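Long-range contacts in probable starch synthase 4, chloroplastic/amyloplastic (Arabidopsis thaliana, PDB 6GNE), which probably acts as a plastid starch synthase, a glycosyltransferase of the GT-B fold with two Rossmann-like domains facing each other across a cleft: residues 21-25 and 110-114; 46-52 and 92-98; 116-120 and 187-191. All coordinates share one frame; numbering follows the deposited sequence.

Interaction 1 of 3, residues 21-25 and 110-114; sequences PVAKV and QFYGE. With GLC (alpha-D-glucopyranose), chain C; ADP (adenosine-5'-diphosphate), chain F.
Two aromatic rings of 110-114, Phe-111 and Tyr-112, receive the loop 21-25. CG2 of Val-25 comes to the Phe-111 ring obliquely, the two side chains sliding past each other in opposite directions until that methyl lies 3.5 Å from CD2 of Phe-111. Toward the far end of the ring CB of Ala-23 meets CE1 of Phe-111 at 3.6 Å; a methyl is enough to meet the ring there, and Tyr-53 adds an edge-to-face stack. The Tyr-112 ring has a different neighbour on one face: a glucose, whose C2 sits 3.9 Å above the ring plane, displaced toward the rim, while its C4 is 3.9 Å from CD2 of Tyr-112. The same methyl of Val-25, CG2, touches Tyr-112 obliquely, 3.8 Å from CE2. With CG1 anti to the backbone N (chi1 172°), CG2 is left anti to the carbonyl carbon and turned to both rings; a valine suits the spot because its short branch can touch the two at once. The two loops are also joined through Glu-18, which bonds by one carboxylate oxygen to the hydroxyl of Tyr-112 and by the other to the backbone N of Val-25. Lys-24 turns the opposite way. Its extended chain carries NZ to O3' of the ADP ribose at 3.0 Å, and Asp-30, itself bonded to ADP, forms a salt bridge with the ammonium. This lysine opens the Lys-X-Gly-Gly-Leu signature of starch and glycogen synthases, in the loop that leads into helix 27-41. Apolar contacts thus hold the loops together, and the polar groups are spent on Glu-18, Asp-30 and the ligand. The chemistry implies that successive residues, Lys-24 and Val-25, link the nucleotide pocket to the wall of the glycan pocket.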
loop_
_atom_site.group_PDB
_atom_site.type_symbol
_atom_site.label_atom_id
_atom_site.label_comp_id
_atom_site.label_asym_id
_atom_site.label_seq_id
_atom_site.Cartn_x
_atom_site.Cartn_y
_atom_site.Cartn_z
ATOM N N PRO A 21 -9.904 5.865 3.340
ATOM C CA PRO A 21 -10.482 5.608 1.991
ATOM C C PRO A 21 -10.578 6.828 1.083
ATOM O O PRO A 21 -10.859 6.667 -0.066
ATOM C CB PRO A 21 -11.913 5.187 2.323
ATOM C CG PRO A 21 -12.228 5.979 3.558
ATOM C CD PRO A 21 -10.950 6.181 4.324
ATOM N N VAL A 22 -10.324 8.018 1.639
ATOM C CA VAL A 22 -10.522 9.286 0.985
ATOM C C VAL A 22 -9.659 9.508 -0.252
ATOM O O VAL A 22 -10.111 10.116 -1.228
ATOM C CB VAL A 22 -10.362 10.463 1.997
ATOM C CG1 VAL A 22 -8.939 10.596 2.562
ATOM C CG2 VAL A 22 -10.788 11.779 1.375
ATOM N N ALA A 23 -8.419 9.035 -0.224
ATOM C CA ALA A 23 -7.533 9.139 -1.361
ATOM C C ALA A 23 -6.666 7.910 -1.433
ATOM O O ALA A 23 -5.638 7.849 -0.769
ATOM C CB ALA A 23 -6.685 10.386 -1.227
ATOM N N LYS A 24 -7.085 6.938 -2.244
ATOM C CA LYS A 24 -6.456 5.640 -2.284
ATOM C C LYS A 24 -6.255 5.125 -3.695
ATOM O O LYS A 24 -7.198 5.082 -4.499
ATOM C CB LYS A 24 -7.318 4.636 -1.536
ATOM C CG LYS A 24 -6.742 3.239 -1.603
ATOM C CD LYS A 24 -7.684 2.214 -1.045
ATOM C CE LYS A 24 -7.063 0.836 -1.182
ATOM N NZ LYS A 24 -7.645 -0.126 -0.215
ATOM N N VAL A 25 -5.024 4.685 -3.967
ATOM C CA VAL A 25 -4.666 3.985 -5.202
ATOM C C VAL A 25 -4.298 2.524 -4.899
ATOM O O VAL A 25 -4.739 1.626 -5.595
ATOM C CB VAL A 25 -3.501 4.703 -5.925
ATOM C CG1 VAL A 25 -2.990 3.855 -7.107
ATOM C CG2 VAL A 25 -3.965 6.084 -6.400
ATOM N N GLN A 110 -7.057 12.898 -11.340
ATOM C CA GLN A 110 -6.200 11.725 -11.105
ATOM C C GLN A 110 -5.355 11.934 -9.869
ATOM O O GLN A 110 -4.962 13.071 -9.577
ATOM C CB GLN A 110 -5.198 11.536 -12.269
ATOM C CG GLN A 110 -5.752 11.042 -13.582
ATOM C CD GLN A 110 -5.394 9.620 -13.832
ATOM O OE1 GLN A 110 -6.247 8.727 -13.730
ATOM N NE2 GLN A 110 -4.111 9.385 -14.141
ATOM N N PHE A 111 -5.025 10.852 -9.181
ATOM C CA PHE A 111 -4.039 10.919 -8.111
ATOM C C PHE A 111 -2.606 11.035 -8.650
ATOM O O PHE A 111 -1.873 11.990 -8.338
ATOM C CB PHE A 111 -4.163 9.707 -7.200
ATOM C CG PHE A 111 -5.466 9.654 -6.465
ATOM C CD1 PHE A 111 -5.765 10.622 -5.510
ATOM C CD2 PHE A 111 -6.378 8.653 -6.716
ATOM C CE1 PHE A 111 -6.967 10.581 -4.819
ATOM C CE2 PHE A 111 -7.586 8.598 -6.030
ATOM C CZ PHE A 111 -7.894 9.567 -5.086
ATOM N N TYR A 112 -2.228 10.065 -9.476
ATOM C CA TYR A 112 -0.877 9.979 -10.026
ATOM C C TYR A 112 -0.924 9.923 -11.538
ATOM O O TYR A 112 -1.964 9.696 -12.121
ATOM C CB TYR A 112 -0.179 8.710 -9.569
ATOM C CG TYR A 112 -0.079 8.494 -8.083
ATOM C CD1 TYR A 112 0.353 9.510 -7.243
ATOM C CD2 TYR A 112 -0.362 7.244 -7.525
ATOM C CE1 TYR A 112 0.487 9.298 -5.884
ATOM C CE2 TYR A 112 -0.247 7.020 -6.168
ATOM C CZ TYR A 112 0.181 8.054 -5.333
ATOM O OH TYR A 112 0.320 7.845 -3.974
ATOM N N GLY A 113 0.240 10.137 -12.140
ATOM C CA GLY A 113 0.455 9.899 -13.555
ATOM C C GLY A 113 0.457 11.106 -14.454
ATOM O O GLY A 113 0.453 10.950 -15.668
ATOM N N GLU A 114 0.499 12.306 -13.891
ATOM C CA GLU A 114 0.643 13.510 -14.696
ATOM C C GLU A 114 2.114 13.680 -15.109
ATOM O O GLU A 114 3.028 13.208 -14.432
ATOM C CB GLU A 114 0.166 14.737 -13.912
ATOM C CG GLU A 114 -1.300 14.682 -13.472
ATOM C CD GLU A 114 -2.291 14.795 -14.630
ATOM O OE1 GLU A 114 -2.389 15.891 -15.211
ATOM O OE2 GLU A 114 -2.986 13.803 -14.949
HETATM C C1 GLC C . 3.033 6.216 -10.141
HETATM C C2 GLC C . 3.470 6.855 -8.824
HETATM C C3 GLC C . 3.877 5.782 -7.817
HETATM C C4 GLC C . 2.683 4.860 -7.598
HETATM C C5 GLC C . 2.313 4.219 -8.926
HETATM C C6 GLC C . 1.072 3.346 -8.783
HETATM O O2 GLC C . 4.523 7.786 -9.075
HETATM O O3 GLC C . 4.261 6.360 -6.575
HETATM O O4 GLC C . 2.992 3.874 -6.615
HETATM O O5 GLC C . 2.026 5.235 -9.901
HETATM O O6 GLC C . 0.632 2.936 -10.083
HETATM P PB ADP F . -0.201 -2.418 -4.142
HETATM O O1B ADP F . 0.148 -1.401 -3.097
HETATM O O2B ADP F . -1.413 -2.131 -4.981
HETATM O O3B ADP F . 0.998 -2.744 -5.002
HETATM P PA ADP F . -1.071 -3.913 -1.833
HETATM O O1A ADP F . -1.429 -5.360 -1.655
HETATM O O2A ADP F . -0.058 -3.383 -0.852
HETATM O O3A ADP F . -0.579 -3.772 -3.359
HETATM O "O5'" ADP F . -2.370 -2.973 -1.732
HETATM C "C5'" ADP F . -3.505 -3.148 -2.580
HETATM C "C4'" ADP F . -4.809 -2.547 -2.022
HETATM O "O4'" ADP F . -5.606 -2.032 -3.099
HETATM C "C3'" ADP F . -5.705 -3.569 -1.354
HETATM O "O3'" ADP F . -6.521 -2.904 -0.406
HETATM C "C2'" ADP F . -6.576 -4.066 -2.478
HETATM O "O2'" ADP F . -7.803 -4.611 -2.026
HETATM C "C1'" ADP F . -6.803 -2.796 -3.243
HETATM N N9 ADP F . -7.048 -3.001 -4.687
HETATM C C8 ADP F . -6.140 -3.264 -5.635
HETATM N N7 ADP F . -6.730 -3.336 -6.849
HETATM C C5 ADP F . -8.043 -3.112 -6.688
HETATM C C6 ADP F . -9.256 -3.051 -7.562
HETATM N N6 ADP F . -9.148 -3.266 -8.897
HETATM N N1 ADP F . -10.450 -2.782 -6.960
HETATM C C2 ADP F . -10.535 -2.593 -5.618
HETATM N N3 ADP F . -9.480 -2.644 -4.789
HETATM C C4 ADP F . -8.241 -2.896 -5.255
#

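Interaction 2 of 3, residues 46-52 and 92-98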
loop_
_atom_site.group_PDB
_atom_site.type_symbol
_atom_site.label_atom_id
_atom_site.label_comp_id
_atom_site.label_asym_id
_atom_site.label_seq_id
_atom_site.Cartn_x
_atom_site.Cartn_y
_atom_site.Cartn_z
ATOM N N VAL A 46 -2.081 11.923 16.593
ATOM C CA VAL A 46 -1.716 11.643 15.206
ATOM C C VAL A 46 -2.506 12.560 14.293
ATOM O O VAL A 46 -3.720 12.727 14.469
ATOM C CB VAL A 46 -2.064 10.181 14.861
ATOM C CG1 VAL A 46 -1.881 9.900 13.370
ATOM C CG2 VAL A 46 -1.243 9.220 15.725
ATOM N N GLU A 47 -1.833 13.167 13.336
ATOM C CA GLU A 47 -2.478 14.058 12.354
ATOM C C GLU A 47 -1.931 13.748 10.969
ATOM O O GLU A 47 -0.763 13.349 10.812
ATOM C CB GLU A 47 -2.168 15.518 12.644
ATOM C CG GLU A 47 -3.076 16.214 13.641
ATOM C CD GLU A 47 -2.600 17.621 13.966
ATOM O OE1 GLU A 47 -1.755 18.164 13.200
ATOM O OE2 GLU A 47 -3.157 18.190 14.938
ATOM N N ILE A 48 -2.759 13.944 9.957
ATOM C CA ILE A 48 -2.363 13.633 8.595
ATOM C C ILE A 48 -2.524 14.835 7.698
ATOM O O ILE A 48 -3.479 15.564 7.839
ATOM C CB ILE A 48 -3.141 12.421 8.092
ATOM C CG1 ILE A 48 -2.719 11.210 8.936
ATOM C CG2 ILE A 48 -2.832 12.157 6.620
ATOM C CD1 ILE A 48 -3.744 10.125 8.971
ATOM N N ILE A 49 -1.557 15.039 6.812
ATOM C CA ILE A 49 -1.607 16.100 5.826
ATOM C C ILE A 49 -1.612 15.470 4.435
ATOM O O ILE A 49 -0.705 14.721 4.115
ATOM C CB ILE A 49 -0.440 17.086 5.979
ATOM C CG1 ILE A 49 -0.493 17.750 7.374
ATOM C CG2 ILE A 49 -0.464 18.139 4.865
ATOM C CD1 ILE A 49 0.730 18.585 7.727
ATOM N N LEU A 50 -2.667 15.779 3.654
ATOM C CA LEU A 50 -2.876 15.293 2.286
ATOM C C LEU A 50 -3.091 16.434 1.329
ATOM O O LEU A 50 -3.397 17.532 1.759
ATOM C CB LEU A 50 -4.149 14.430 2.205
ATOM C CG LEU A 50 -4.210 13.173 3.057
ATOM C CD1 LEU A 50 -5.557 12.516 2.911
ATOM C CD2 LEU A 50 -3.103 12.212 2.677
ATOM N N PRO A 51 -2.967 16.179 0.029
ATOM C CA PRO A 51 -3.523 17.122 -0.908
ATOM C C PRO A 51 -5.044 17.034 -0.928
ATOM O O PRO A 51 -5.612 16.009 -0.586
ATOM C CB PRO A 51 -2.963 16.670 -2.262
ATOM C CG PRO A 51 -1.820 15.762 -1.944
ATOM C CD PRO A 51 -2.243 15.103 -0.663
ATOM N N LYS A 52 -5.683 18.108 -1.360
ATOM C CA LYS A 52 -7.089 18.081 -1.688
ATOM C C LYS A 52 -7.189 17.762 -3.172
ATOM O O LYS A 52 -7.199 18.661 -4.018
ATOM C CB LYS A 52 -7.766 19.418 -1.384
ATOM C CG LYS A 52 -9.248 19.449 -1.740
ATOM C CD LYS A 52 -10.177 19.482 -0.526
ATOM C CE LYS A 52 -11.616 19.786 -0.909
ATOM N NZ LYS A 52 -11.763 20.791 -2.028
ATOM N N LEU A 92 -9.265 10.036 12.475
ATOM C CA LEU A 92 -8.020 10.796 12.377
ATOM C C LEU A 92 -8.291 12.232 11.907
ATOM O O LEU A 92 -9.036 12.429 10.964
ATOM C CB LEU A 92 -7.029 10.099 11.433
ATOM C CG LEU A 92 -6.554 8.749 11.960
ATOM C CD1 LEU A 92 -6.004 7.931 10.825
ATOM C CD2 LEU A 92 -5.562 8.892 13.094
ATOM N N PRO A 93 -7.677 13.232 12.551
ATOM C CA PRO A 93 -7.713 14.577 11.968
ATOM C C PRO A 93 -6.876 14.676 10.697
ATOM O O PRO A 93 -5.765 14.187 10.665
ATOM C CB PRO A 93 -7.114 15.480 13.071
ATOM C CG PRO A 93 -6.995 14.628 14.279
ATOM C CD PRO A 93 -6.930 13.202 13.815
ATOM N N VAL A 94 -7.421 15.305 9.662
ATOM C CA VAL A 94 -6.725 15.460 8.393
ATOM C C VAL A 94 -6.769 16.913 7.944
ATOM O O VAL A 94 -7.764 17.601 8.157
ATOM C CB VAL A 94 -7.358 14.575 7.303
ATOM C CG1 VAL A 94 -6.530 14.620 6.020
ATOM C CG2 VAL A 94 -7.476 13.140 7.823
ATOM N N HIS A 95 -5.667 17.364 7.348
ATOM C CA HIS A 95 -5.529 18.675 6.730
ATOM C C HIS A 95 -5.322 18.422 5.250
ATOM O O HIS A 95 -4.364 17.775 4.863
ATOM C CB HIS A 95 -4.332 19.448 7.321
ATOM C CG HIS A 95 -4.605 20.032 8.674
ATOM N ND1 HIS A 95 -4.397 19.327 9.844
ATOM C CD2 HIS A 95 -5.110 21.242 9.040
ATOM C CE1 HIS A 95 -4.748 20.086 10.872
ATOM N NE2 HIS A 95 -5.194 21.245 10.412
ATOM N N PHE A 96 -6.243 18.913 4.428
ATOM C CA PHE A 96 -6.151 18.809 2.977
ATOM C C PHE A 96 -5.695 20.141 2.405
ATOM O O PHE A 96 -6.314 21.173 2.657
ATOM C CB PHE A 96 -7.507 18.473 2.366
ATOM C CG PHE A 96 -8.187 17.266 2.941
ATOM C CD1 PHE A 96 -9.026 17.387 4.028
ATOM C CD2 PHE A 96 -8.027 16.027 2.360
ATOM C CE1 PHE A 96 -9.677 16.288 4.536
ATOM C CE2 PHE A 96 -8.677 14.910 2.862
ATOM C CZ PHE A 96 -9.491 15.046 3.963
ATOM N N ILE A 97 -4.617 20.136 1.635
ATOM C CA ILE A 97 -4.081 21.370 1.056
ATOM C C ILE A 97 -4.644 21.538 -0.349
ATOM O O ILE A 97 -4.475 20.663 -1.194
ATOM C CB ILE A 97 -2.538 21.350 1.048
ATOM C CG1 ILE A 97 -1.999 21.128 2.478
ATOM C CG2 ILE A 97 -1.971 22.636 0.504
ATOM C CD1 ILE A 97 -0.478 21.214 2.576
ATOM N N GLU A 98 -5.330 22.653 -0.582
ATOM C CA GLU A 98 -5.811 23.034 -1.918
ATOM C C GLU A 98 -4.985 24.202 -2.498
ATOM O O GLU A 98 -5.244 25.352 -2.161
ATOM C CB GLU A 98 -7.292 23.396 -1.863
ATOM C CG GLU A 98 -7.933 23.467 -3.224
ATOM C CD GLU A 98 -9.404 23.826 -3.217
ATOM O OE1 GLU A 98 -10.029 24.223 -2.180
ATOM O OE2 GLU A 98 -9.920 23.736 -4.341
#
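Leu-50 and Phe-96, paired across two neighbouring parallel strands, lie side by side pointing the same way, CD1 of Leu-50 3.9 Å from CE2 of Phe-96. Val-94 completes this tight patch: its CG1 touches the same leucine methyl and lies over one face of the Phe-96 ring, displaced toward its rim. Farther back, CD1 of Ile-48 packs on CD1 of Leu-92 at 3.7 Å. On the other face of the sheet CG2 of Ile-49 meets CD1 of Ile-97 at 3.8 Å, and helix 117-134 lies over Ile-49, Pro-51 and His-95. Beta-branched Ile and Val favour the extended backbone, and the leucines add bulk to the apolar packing. Five backbone hydrogen bonds, running from Ile-48 N to Pro-93 O as far as Lys-52 N to Ile-97 O, fix the parallel register of this Rossmann-like core.

The looser side is that of the polar tips. Lys-52 packs CB and CD on Phe-96, bent at chi2 (110°) to cross it nearly at a right angle, but NZ reaches OE1 of Glu-98 only through a long salt bridge of 3.8 Å. The ammonium also makes a cation-pi contact with Trp-85, whose NE1 bonds to OE1 of Glu-98. Pairing therefore rests on apolar packing and backbone bonds; the Lys-52/Glu-98 pair stays at the partly exposed end, and Tyr-11 OH meets the buried carboxylate of Glu-47.

Interaction 3 of 3, residues 116-120 and 187-191; sequences DDFRR and ELGSC
Phe-118 points its ring from the first turn of a helix onto the backbone of Glu-187, CE1 lying 3.5 Å from the carbonyl O of Glu-187. With CG anti to the backbone N (chi1 -167°), the ring leans outward from the helix far enough for CZ to reach CD1 of Leu-188, which meets it at the ring edge at 4.1 Å. A flat aromatic suits this position, because Phe-151 meets it in an edge-to-face stack as well. The helix, 117-134, belongs to the N-terminal Rossmann-like domain of the GT-B fold, and the partner is the helical but irregular turn between strand 183-184 and helix 195-198. Glu-187 crosses Arg-119 at about a right angle, its OE2 resting 3.6 Å from the aliphatic CG of the arginine, not on the guanidinium; with NE of Arg-119 5.3 Å from that oxygen, any attraction between the charges is probably modest. NH2 of Arg-119 lies 3.5 Å from OG of Ser-190, which sits near the guanidinium plane but is not bonded to it. Asp-76 holds both residues: one carboxylate oxygen forms a salt bridge with Arg-119 and the other a hydrogen bond with OG of Ser-190.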
loop_
_atom_site.group_PDB
_atom_site.type_symbol
_atom_site.label_atom_id
_atom_site.label_comp_id
_atom_site.label_asym_id
_atom_site.label_seq_id
_atom_site.Cartn_x
_atom_site.Cartn_y
_atom_site.Cartn_z
ATOM N N ASP A 116 3.886 16.321 -15.000
ATOM C CA ASP A 116 4.595 17.139 -14.017
ATOM C C ASP A 116 4.429 16.636 -12.564
ATOM O O ASP A 116 4.373 17.438 -11.652
ATOM C CB ASP A 116 4.164 18.614 -14.177
ATOM C CG ASP A 116 2.684 18.857 -13.845
ATOM O OD1 ASP A 116 1.879 17.904 -13.901
ATOM O OD2 ASP A 116 2.325 20.006 -13.522
ATOM N N ASP A 117 4.368 15.318 -12.345
ATOM C CA ASP A 117 4.229 14.771 -10.965
ATOM C C ASP A 117 5.284 15.327 -10.003
ATOM O O ASP A 117 4.975 15.627 -8.845
ATOM C CB ASP A 117 4.277 13.225 -10.930
ATOM C CG ASP A 117 2.921 12.568 -11.159
ATOM O OD1 ASP A 117 1.879 13.248 -11.234
ATOM O OD2 ASP A 117 2.887 11.338 -11.230
ATOM N N PHE A 118 6.517 15.469 -10.491
ATOM C CA PHE A 118 7.628 15.952 -9.683
ATOM C C PHE A 118 7.296 17.325 -9.068
ATOM O O PHE A 118 7.476 17.555 -7.854
ATOM C CB PHE A 118 8.909 16.023 -10.532
ATOM C CG PHE A 118 10.147 16.221 -9.713
ATOM C CD1 PHE A 118 10.498 17.478 -9.246
ATOM C CD2 PHE A 118 10.953 15.131 -9.382
ATOM C CE1 PHE A 118 11.617 17.650 -8.466
ATOM C CE2 PHE A 118 12.080 15.293 -8.590
ATOM C CZ PHE A 118 12.412 16.562 -8.141
ATOM N N ARG A 119 6.814 18.229 -9.924
ATOM C CA ARG A 119 6.448 19.559 -9.499
ATOM C C ARG A 119 5.245 19.519 -8.544
ATOM O O ARG A 119 5.274 20.161 -7.480
ATOM C CB ARG A 119 6.173 20.453 -10.707
ATOM C CG ARG A 119 7.442 20.860 -11.454
ATOM C CD ARG A 119 7.155 21.483 -12.823
ATOM N NE ARG A 119 6.245 22.626 -12.763
ATOM C CZ ARG A 119 6.552 23.835 -12.282
ATOM N NH1 ARG A 119 5.626 24.786 -12.285
ATOM N NH2 ARG A 119 7.753 24.106 -11.768
ATOM N N ARG A 120 4.222 18.749 -8.927
ATOM C CA ARG A 120 3.008 18.563 -8.137
ATOM C C ARG A 120 3.363 18.191 -6.700
ATOM O O ARG A 120 2.969 18.875 -5.762
ATOM C CB ARG A 120 2.113 17.474 -8.742
ATOM C CG ARG A 120 1.462 17.791 -10.080
ATOM C CD ARG A 120 0.701 16.599 -10.644
ATOM N NE ARG A 120 -0.554 16.361 -9.900
ATOM C CZ ARG A 120 -1.127 15.177 -9.656
ATOM N NH1 ARG A 120 -0.593 14.023 -10.067
ATOM N NH2 ARG A 120 -2.270 15.134 -8.976
ATOM N N GLU A 187 14.978 20.850 -11.743
ATOM C CA GLU A 187 13.655 20.728 -11.147
ATOM C C GLU A 187 13.607 20.686 -9.617
ATOM O O GLU A 187 12.543 20.945 -9.035
ATOM C CB GLU A 187 12.924 19.489 -11.711
ATOM C CG GLU A 187 12.609 19.624 -13.200
ATOM C CD GLU A 187 11.330 18.917 -13.595
ATOM O OE1 GLU A 187 11.429 18.069 -14.498
ATOM O OE2 GLU A 187 10.247 19.199 -12.995
ATOM N N LEU A 188 14.725 20.348 -8.976
ATOM C CA LEU A 188 14.800 20.335 -7.508
ATOM C C LEU A 188 14.719 21.720 -6.885
ATOM O O LEU A 188 14.338 21.846 -5.715
ATOM C CB LEU A 188 16.076 19.636 -7.010
ATOM C CG LEU A 188 16.035 19.153 -5.555
ATOM C CD1 LEU A 188 14.891 18.163 -5.289
ATOM C CD2 LEU A 188 17.372 18.585 -5.141
ATOM N N GLY A 189 15.101 22.746 -7.656
ATOM C CA GLY A 189 15.130 24.121 -7.168
ATOM C C GLY A 189 13.749 24.748 -7.006
ATOM O O GLY A 189 13.611 25.733 -6.279
ATOM N N SER A 190 12.739 24.194 -7.685
ATOM C CA SER A 190 11.383 24.722 -7.598
ATOM C C SER A 190 10.871 24.825 -6.156
ATOM O O SER A 190 10.390 25.881 -5.743
ATOM C CB SER A 190 10.411 23.899 -8.460
ATOM O OG SER A 190 10.687 24.018 -9.840
ATOM N N CYS A 191 11.010 23.758 -5.383
ATOM C CA CYS A 191 10.460 23.724 -4.011
ATOM C C CYS A 191 11.293 24.510 -3.002
ATOM O O CYS A 191 10.863 24.665 -1.858
ATOM C CB CYS A 191 10.273 22.288 -3.513
ATOM S SG CYS A 191 11.807 21.336 -3.405
#

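Overall arrangement
All three contacts lie in the N-terminal Rossmann-like half of the GT-B fold. Along the chain, interaction 2 is nested inside the loop closed by interaction 1, and interaction 3 opens afterwards. The centres of interactions 1 and 2 are about 14 Å apart, and Val-22 packs on Leu-50 and Phe-96, so the ligand-bearing loop rests directly on the sheet. Interactions 1 and 3, about 18 Å apart, meet where Arg-120 probably bonds to the carbonyl O of Phe-111. Interactions 2 and 3 do not touch, yet helix 117-134 lies over the sheet of interaction 2 and supplies its first turn to interaction 3. The turn 187-191, this helix and the loops beside the ligands are thus joined by successive contacts within one domain.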